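Local coordinates for protein Cg9734-pa (Drosophila melanogaster, PDB 2BK9) that binds a haem whose iron can be held by two histidines, and probably carries oxygen, as a member of the globin family, at residues V6-V17 with I66-G77. The protein carries 1 engineered substitution. Sequence-based numbering, arbitrary orientation. Where two conformers were deposited one is given.
With HEM (protoporphyrin IX containing Fe), chain B.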
loop_
_atom_site.group_PDB
_atom_site.type_symbol
_atom_site.label_atom_id
_atom_site.label_comp_id
_atom_site.label_asym_id
_atom_site.label_seq_id
_atom_site.Cartn_x
_atom_site.Cartn_y
_atom_site.Cartn_z
ATOM N N VAL A 6 13.001 -12.344 -2.891
ATOM C CA VAL A 6 11.699 -12.834 -2.452
ATOM C C VAL A 6 11.726 -13.223 -0.999
ATOM O O VAL A 6 10.834 -12.886 -0.228
ATOM C CB VAL A 6 11.251 -14.009 -3.309
ATOM C CG1 VAL A 6 10.037 -14.666 -2.734
ATOM C CG2 VAL A 6 11.031 -13.535 -4.757
ATOM N N GLN A 7 12.743 -13.966 -0.607
ATOM C CA GLN A 7 12.845 -14.416 0.767
ATOM C C GLN A 7 12.980 -13.233 1.698
ATOM O O GLN A 7 12.421 -13.226 2.788
ATOM C CB GLN A 7 14.031 -15.393 0.903
ATOM C CG GLN A 7 14.291 -15.871 2.294
ATOM C CD GLN A 7 13.241 -16.842 2.879
ATOM O OE1 GLN A 7 12.207 -17.106 2.293
ATOM N NE2 GLN A 7 13.534 -17.374 4.075
ATOM N N LEU A 8 13.771 -12.247 1.320
ATOM C CA LEU A 8 13.939 -11.065 2.147
ATOM C C LEU A 8 12.608 -10.345 2.374
ATOM O O LEU A 8 12.296 -9.936 3.477
ATOM C CB LEU A 8 14.982 -10.170 1.482
ATOM C CG LEU A 8 15.432 -8.935 2.250
ATOM C CD1 LEU A 8 14.390 -7.761 2.025
ATOM C CD2 LEU A 8 15.765 -9.280 3.752
ATOM N N ILE A 9 11.843 -10.183 1.310
ATOM C CA ILE A 9 10.513 -9.551 1.440
ATOM C C ILE A 9 9.643 -10.379 2.405
ATOM O O ILE A 9 9.054 -9.839 3.335
ATOM C CB ILE A 9 9.855 -9.411 0.077
ATOM C CG1 ILE A 9 10.484 -8.287 -0.786
ATOM C CG2 ILE A 9 8.371 -9.056 0.230
ATOM C CD1 ILE A 9 10.058 -6.876 -0.664
ATOM N N LYS A 10 9.592 -11.673 2.196
ATOM C CA LYS A 10 8.757 -12.499 3.052
ATOM C C LYS A 10 9.138 -12.401 4.512
ATOM O O LYS A 10 8.282 -12.234 5.383
ATOM C CB LYS A 10 8.723 -13.939 2.570
ATOM C CG LYS A 10 7.940 -14.112 1.294
ATOM C CD LYS A 10 7.833 -15.580 0.928
ATOM C CE LYS A 10 6.961 -15.783 -0.271
ATOM N NZ LYS A 10 6.373 -17.145 -0.146
ATOM N N LYS A 11 10.413 -12.538 4.791
ATOM C CA LYS A 11 10.860 -12.569 6.168
ATOM C C LYS A 11 10.697 -11.191 6.832
ATOM O O LYS A 11 10.262 -11.120 7.966
ATOM C CB LYS A 11 12.289 -13.031 6.264
ATOM C CG LYS A 11 12.568 -14.479 5.884
ATOM C CD LYS A 11 11.688 -15.512 6.592
ATOM C CE LYS A 11 11.875 -15.497 8.097
ATOM N NZ LYS A 11 11.032 -16.495 8.773
ATOM N N THR A 12 11.054 -10.110 6.152
ATOM C CA THR A 12 10.909 -8.780 6.761
ATOM C C THR A 12 9.454 -8.372 6.908
ATOM O O THR A 12 9.137 -7.637 7.843
ATOM C CB THR A 12 11.706 -7.709 5.992
ATOM O OG1 THR A 12 11.299 -7.660 4.611
ATOM C CG2 THR A 12 13.200 -7.941 6.072
ATOM N N TRP A 13 8.573 -8.871 6.060
ATOM C CA TRP A 13 7.155 -8.580 6.175
ATOM C C TRP A 13 6.538 -9.155 7.450
ATOM O O TRP A 13 5.580 -8.600 7.941
ATOM C CB TRP A 13 6.442 -9.168 4.952
ATOM C CG TRP A 13 4.975 -9.026 4.907
ATOM C CD1 TRP A 13 4.091 -10.039 4.789
ATOM C CD2 TRP A 13 4.199 -7.829 4.872
ATOM N NE1 TRP A 13 2.815 -9.544 4.679
ATOM C CE2 TRP A 13 2.840 -8.196 4.756
ATOM C CE3 TRP A 13 4.499 -6.466 4.953
ATOM C CZ2 TRP A 13 1.830 -7.241 4.675
ATOM C CZ3 TRP A 13 3.481 -5.552 4.911
ATOM C CH2 TRP A 13 2.160 -5.941 4.754
ATOM N N GLU A 14 7.121 -10.239 7.975
ATOM C CA GLU A 14 6.548 -10.880 9.138
ATOM C C GLU A 14 6.365 -9.885 10.280
ATOM O O GLU A 14 5.438 -10.045 11.069
ATOM C CB GLU A 14 7.413 -12.056 9.625
ATOM C CG GLU A 14 7.449 -13.194 8.638
ATOM C CD GLU A 14 8.319 -14.343 9.082
ATOM O OE1 GLU A 14 8.824 -14.352 10.216
ATOM O OE2 GLU A 14 8.509 -15.276 8.288
ATOM N N ILE A 15 7.277 -8.935 10.450
ATOM C CA ILE A 15 7.200 -8.010 11.582
ATOM C C ILE A 15 5.977 -7.082 11.453
ATOM O O ILE A 15 5.091 -7.126 12.301
ATOM C CB ILE A 15 8.524 -7.295 11.762
ATOM C CG1 ILE A 15 9.557 -8.298 12.240
ATOM C CG2 ILE A 15 8.394 -6.140 12.731
ATOM C CD1 ILE A 15 10.981 -7.781 12.231
ATOM N N PRO A 16 5.859 -6.245 10.418
ATOM C CA PRO A 16 4.703 -5.325 10.360
ATOM C C PRO A 16 3.392 -6.076 10.196
ATOM O O PRO A 16 2.364 -5.604 10.693
ATOM C CB PRO A 16 5.007 -4.411 9.172
ATOM C CG PRO A 16 6.010 -5.176 8.351
ATOM C CD PRO A 16 6.835 -5.923 9.367
ATOM N N VAL A 17 3.357 -7.198 9.490
ATOM C CA VAL A 17 2.100 -7.882 9.274
ATOM C C VAL A 17 1.608 -8.549 10.552
ATOM O O VAL A 17 0.424 -8.906 10.648
ATOM C CB VAL A 17 2.174 -8.917 8.121
ATOM C CG1 VAL A 17 2.803 -10.237 8.570
ATOM C CG2 VAL A 17 0.819 -9.150 7.545
ATOM N N ILE A 66 -2.878 -3.448 4.398
ATOM C CA ILE A 66 -2.029 -4.542 4.901
ATOM C C ILE A 66 -2.395 -5.892 4.269
ATOM O O ILE A 66 -1.519 -6.643 3.846
ATOM C CB ILE A 66 -2.072 -4.612 6.448
ATOM C CG1 ILE A 66 -1.550 -3.310 7.066
ATOM C CG2 ILE A 66 -1.274 -5.820 6.915
ATOM C CD1 ILE A 66 -0.117 -2.956 6.771
ATOM N N ARG A 67 -3.683 -6.193 4.195
ATOM C CA ARG A 67 -4.103 -7.489 3.676
ATOM C C ARG A 67 -3.817 -7.650 2.203
ATOM O O ARG A 67 -3.483 -8.740 1.757
ATOM C CB ARG A 67 -5.554 -7.742 4.027
ATOM C CG ARG A 67 -5.702 -8.099 5.542
ATOM C CD ARG A 67 -7.105 -8.504 5.975
ATOM N NE ARG A 67 -7.970 -7.345 6.179
ATOM C CZ ARG A 67 -7.988 -6.603 7.280
ATOM N NH1 ARG A 67 -7.156 -6.815 8.307
ATOM N NH2 ARG A 67 -8.836 -5.595 7.337
ATOM N N VAL A 68 -3.971 -6.588 1.412
ATOM C CA VAL A 68 -3.678 -6.684 0.007
ATOM C C VAL A 68 -2.175 -6.868 -0.225
ATOM O O VAL A 68 -1.781 -7.640 -1.093
ATOM C CB VAL A 68 -4.246 -5.451 -0.754
ATOM C CG1 VAL A 68 -3.800 -5.406 -2.195
ATOM C CG2 VAL A 68 -5.786 -5.477 -0.686
ATOM N N PHE A 69 -1.345 -6.155 0.521
ATOM C CA PHE A 69 0.074 -6.455 0.460
ATOM C C PHE A 69 0.383 -7.876 0.898
ATOM O O PHE A 69 1.186 -8.550 0.283
ATOM C CB PHE A 69 0.883 -5.431 1.263
ATOM C CG PHE A 69 1.262 -4.251 0.426
ATOM C CD1 PHE A 69 0.536 -3.110 0.405
ATOM C CD2 PHE A 69 2.298 -4.357 -0.504
ATOM C CE1 PHE A 69 0.913 -2.056 -0.421
ATOM C CE2 PHE A 69 2.638 -3.314 -1.297
ATOM C CZ PHE A 69 1.946 -2.153 -1.228
ATOM N N ASP A 70 -0.304 -8.366 1.925
ATOM C CA ASP A 70 -0.050 -9.736 2.360
ATOM C C ASP A 70 -0.401 -10.748 1.259
ATOM O O ASP A 70 0.360 -11.683 0.993
ATOM C CB ASP A 70 -0.822 -10.044 3.616
ATOM C CG ASP A 70 -0.418 -11.327 4.213
ATOM O OD1 ASP A 70 0.743 -11.514 4.575
ATOM O OD2 ASP A 70 -1.248 -12.240 4.313
ATOM N N GLU A 71 -1.542 -10.524 0.623
ATOM C CA GLU A 71 -1.929 -11.371 -0.487
ATOM C C GLU A 71 -0.897 -11.378 -1.615
ATOM O O GLU A 71 -0.622 -12.422 -2.227
ATOM C CB GLU A 71 -3.289 -10.907 -1.012
ATOM C CG GLU A 71 -4.481 -11.189 -0.156
ATOM C CD GLU A 71 -4.914 -12.599 -0.287
ATOM O OE1 GLU A 71 -5.049 -13.065 -1.458
ATOM O OE2 GLU A 71 -5.116 -13.184 0.778
ATOM N N SER A 72 -0.346 -10.213 -1.869
ATOM C CA SER A 72 0.635 -10.017 -2.911
ATOM C C SER A 72 1.922 -10.744 -2.583
ATOM O O SER A 72 2.517 -11.442 -3.438
ATOM C CB SER A 72 0.935 -8.547 -3.094
ATOM O OG SER A 72 -0.236 -7.846 -3.496
ATOM N N ILE A 73 2.378 -10.617 -1.356
ATOM C CA ILE A 73 3.626 -11.221 -0.958
ATOM C C ILE A 73 3.508 -12.730 -0.966
ATOM O O ILE A 73 4.491 -13.422 -1.284
ATOM C CB ILE A 73 4.033 -10.632 0.406
ATOM C CG1 ILE A 73 4.417 -9.183 0.197
ATOM C CG2 ILE A 73 5.132 -11.423 1.060
ATOM C CD1 ILE A 73 4.389 -8.334 1.435
ATOM N N GLN A 74 2.324 -13.248 -0.654
ATOM C CA GLN A 74 2.103 -14.670 -0.663
ATOM C C GLN A 74 2.377 -15.337 -1.997
ATOM O O GLN A 74 2.695 -16.530 -2.044
ATOM C CB GLN A 74 0.670 -14.990 -0.209
ATOM C CG GLN A 74 0.459 -14.883 1.259
ATOM C CD GLN A 74 -1.003 -15.031 1.721
ATOM O OE1 GLN A 74 -1.834 -15.734 1.111
ATOM N NE2 GLN A 74 -1.311 -14.347 2.819
ATOM N N VAL A 75 2.192 -14.639 -3.118
ATOM C CA VAL A 75 2.355 -15.253 -4.421
ATOM C C VAL A 75 3.765 -15.219 -4.967
ATOM O O VAL A 75 4.073 -15.850 -5.958
ATOM C CB VAL A 75 1.386 -14.631 -5.465
ATOM C CG1 VAL A 75 -0.010 -14.616 -4.932
ATOM C CG2 VAL A 75 1.834 -13.286 -5.928
ATOM N N LEU A 76 4.637 -14.455 -4.326
ATOM C CA LEU A 76 5.977 -14.249 -4.883
ATOM C C LEU A 76 6.819 -15.512 -5.007
ATOM O O LEU A 76 6.799 -16.327 -4.097
ATOM C CB LEU A 76 6.746 -13.220 -4.068
ATOM C CG LEU A 76 6.104 -11.856 -4.028
ATOM C CD1 LEU A 76 6.951 -10.975 -3.115
ATOM C CD2 LEU A 76 5.933 -11.197 -5.394
ATOM N N GLY A 77 7.602 -15.567 -6.095
ATOM C CA GLY A 77 8.578 -16.606 -6.386
ATOM C C GLY A 77 8.039 -17.901 -6.866
ATOM O O GLY A 77 8.838 -18.841 -7.102
HETATM C CHA HEM B . -11.568 1.799 -0.769
HETATM C CHB HEM B . -7.508 -0.766 -1.009
HETATM C CHC HEM B . -5.114 3.289 -1.729
HETATM C CHD HEM B . -9.063 5.871 -1.038
HETATM C C1A HEM B . -10.676 0.762 -0.845
HETATM C C2A HEM B . -11.037 -0.655 -0.914
HETATM C C3A HEM B . -9.908 -1.395 -1.001
HETATM C C4A HEM B . -8.831 -0.448 -0.946
HETATM C CMA HEM B . -9.689 -2.917 -1.106
HETATM C CAA HEM B . -12.484 -1.160 -0.904
HETATM C CBA HEM B . -13.135 -0.965 -2.272
HETATM C CGA HEM B . -14.579 -1.366 -2.124
HETATM O O1A HEM B . -15.399 -0.555 -1.599
HETATM O O2A HEM B . -14.918 -2.488 -2.537
HETATM C C1B HEM B . -6.471 0.122 -1.172
HETATM C C2B HEM B . -5.111 -0.267 -1.415
HETATM C C3B HEM B . -4.437 0.881 -1.620
HETATM C C4B HEM B . -5.365 1.970 -1.568
HETATM C CMB HEM B . -4.612 -1.685 -1.407
HETATM C CAB HEM B . -3.014 1.059 -1.988
HETATM C CBB HEM B . -2.016 0.288 -1.601
HETATM C C1C HEM B . -5.953 4.353 -1.619
HETATM C C2C HEM B . -5.614 5.761 -1.797
HETATM C C3C HEM B . -6.700 6.491 -1.542
HETATM C C4C HEM B . -7.760 5.565 -1.241
HETATM C CMC HEM B . -4.233 6.256 -2.222
HETATM C CAC HEM B . -6.756 7.995 -1.589
HETATM C CBC HEM B . -7.551 8.789 -0.903
HETATM C C1D HEM B . -10.098 5.010 -0.882
HETATM C C2D HEM B . -11.446 5.380 -0.781
HETATM C C3D HEM B . -12.202 4.179 -0.686
HETATM C C4D HEM B . -11.229 3.123 -0.767
HETATM C CMD HEM B . -11.986 6.798 -0.719
HETATM C CAD HEM B . -13.700 4.088 -0.562
HETATM C CBD HEM B . -14.153 4.248 0.855
HETATM C CGD HEM B . -15.639 4.191 1.022
HETATM O O1D HEM B . -16.136 4.470 2.139
HETATM O O2D HEM B . -16.349 3.857 0.037
HETATM N NA HEM B . -9.326 0.859 -0.900
HETATM N NB HEM B . -6.620 1.511 -1.265
HETATM N NC HEM B . -7.279 4.263 -1.283
HETATM N ND HEM B . -9.980 3.638 -0.886
HETATM FE FE HEM B . -8.318 2.559 -1.050
HETATM O O HOH W 1 5.161 -17.645 -2.511
#
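Trp13 of helix 3-17 drives its indole into the side of helix 56-75, among Ile66, Phe69, Asp70 and Ile73, a knob-into-hole contact between the A and E helices of the globin fold. The two segments run roughly antiparallel, their axes 147° apart and 10.0 Å from each other at closest approach. The indole suits this place because it is both flat and a donor: Trp13 NE1 gives a nearly straight hydrogen bond (164°) to Asp70 OD1 at 2.9 Å, lying in the ring plane and using the oxygen's anti lone pair, while ring and carboxylate are nearly coplanar. In Ile73, CG1 anti to the carbonyl carbon (chi1 -69°) and an extended second torsion together carry CD1 over one face of the indole, a CH-pi contact 3.5 Å from the centroid of the five-membered ring; Val17 CB, from Trp13's own helix, lies against the opposite face, displaced toward the ring's margin. The six-membered end reaches Phe69, Trp13 CH2 packing against Phe69 CB at 3.8 Å. With an alanine here, Asp70 OD1 is likely to lose its indole donor and a gap to open between Ile73, Phe69 and Ile66. Farther along, the beta-branched Ile9 and Ile73 meet at about a right angle, and Trp131 of helix 125-143 touches both. Val6 CG1 rests on Leu76 CB where the chain has left helix 56-75; Gly77 suits the next position, since its positive phi favours glycine and a CB would come tight against Val6 CG1. Behind the first shell, Gln74 NE2 makes a weak hydrogen bond to Asp70 OD2, and Phe69 CE1 lies 3.9 Å from HEM CBB. The extended chain of Lys10 slides past Ile73 to one water, which accepts from Lys10 NZ and donates to Gln74 O and, at 2.6 Å, to Leu76 O.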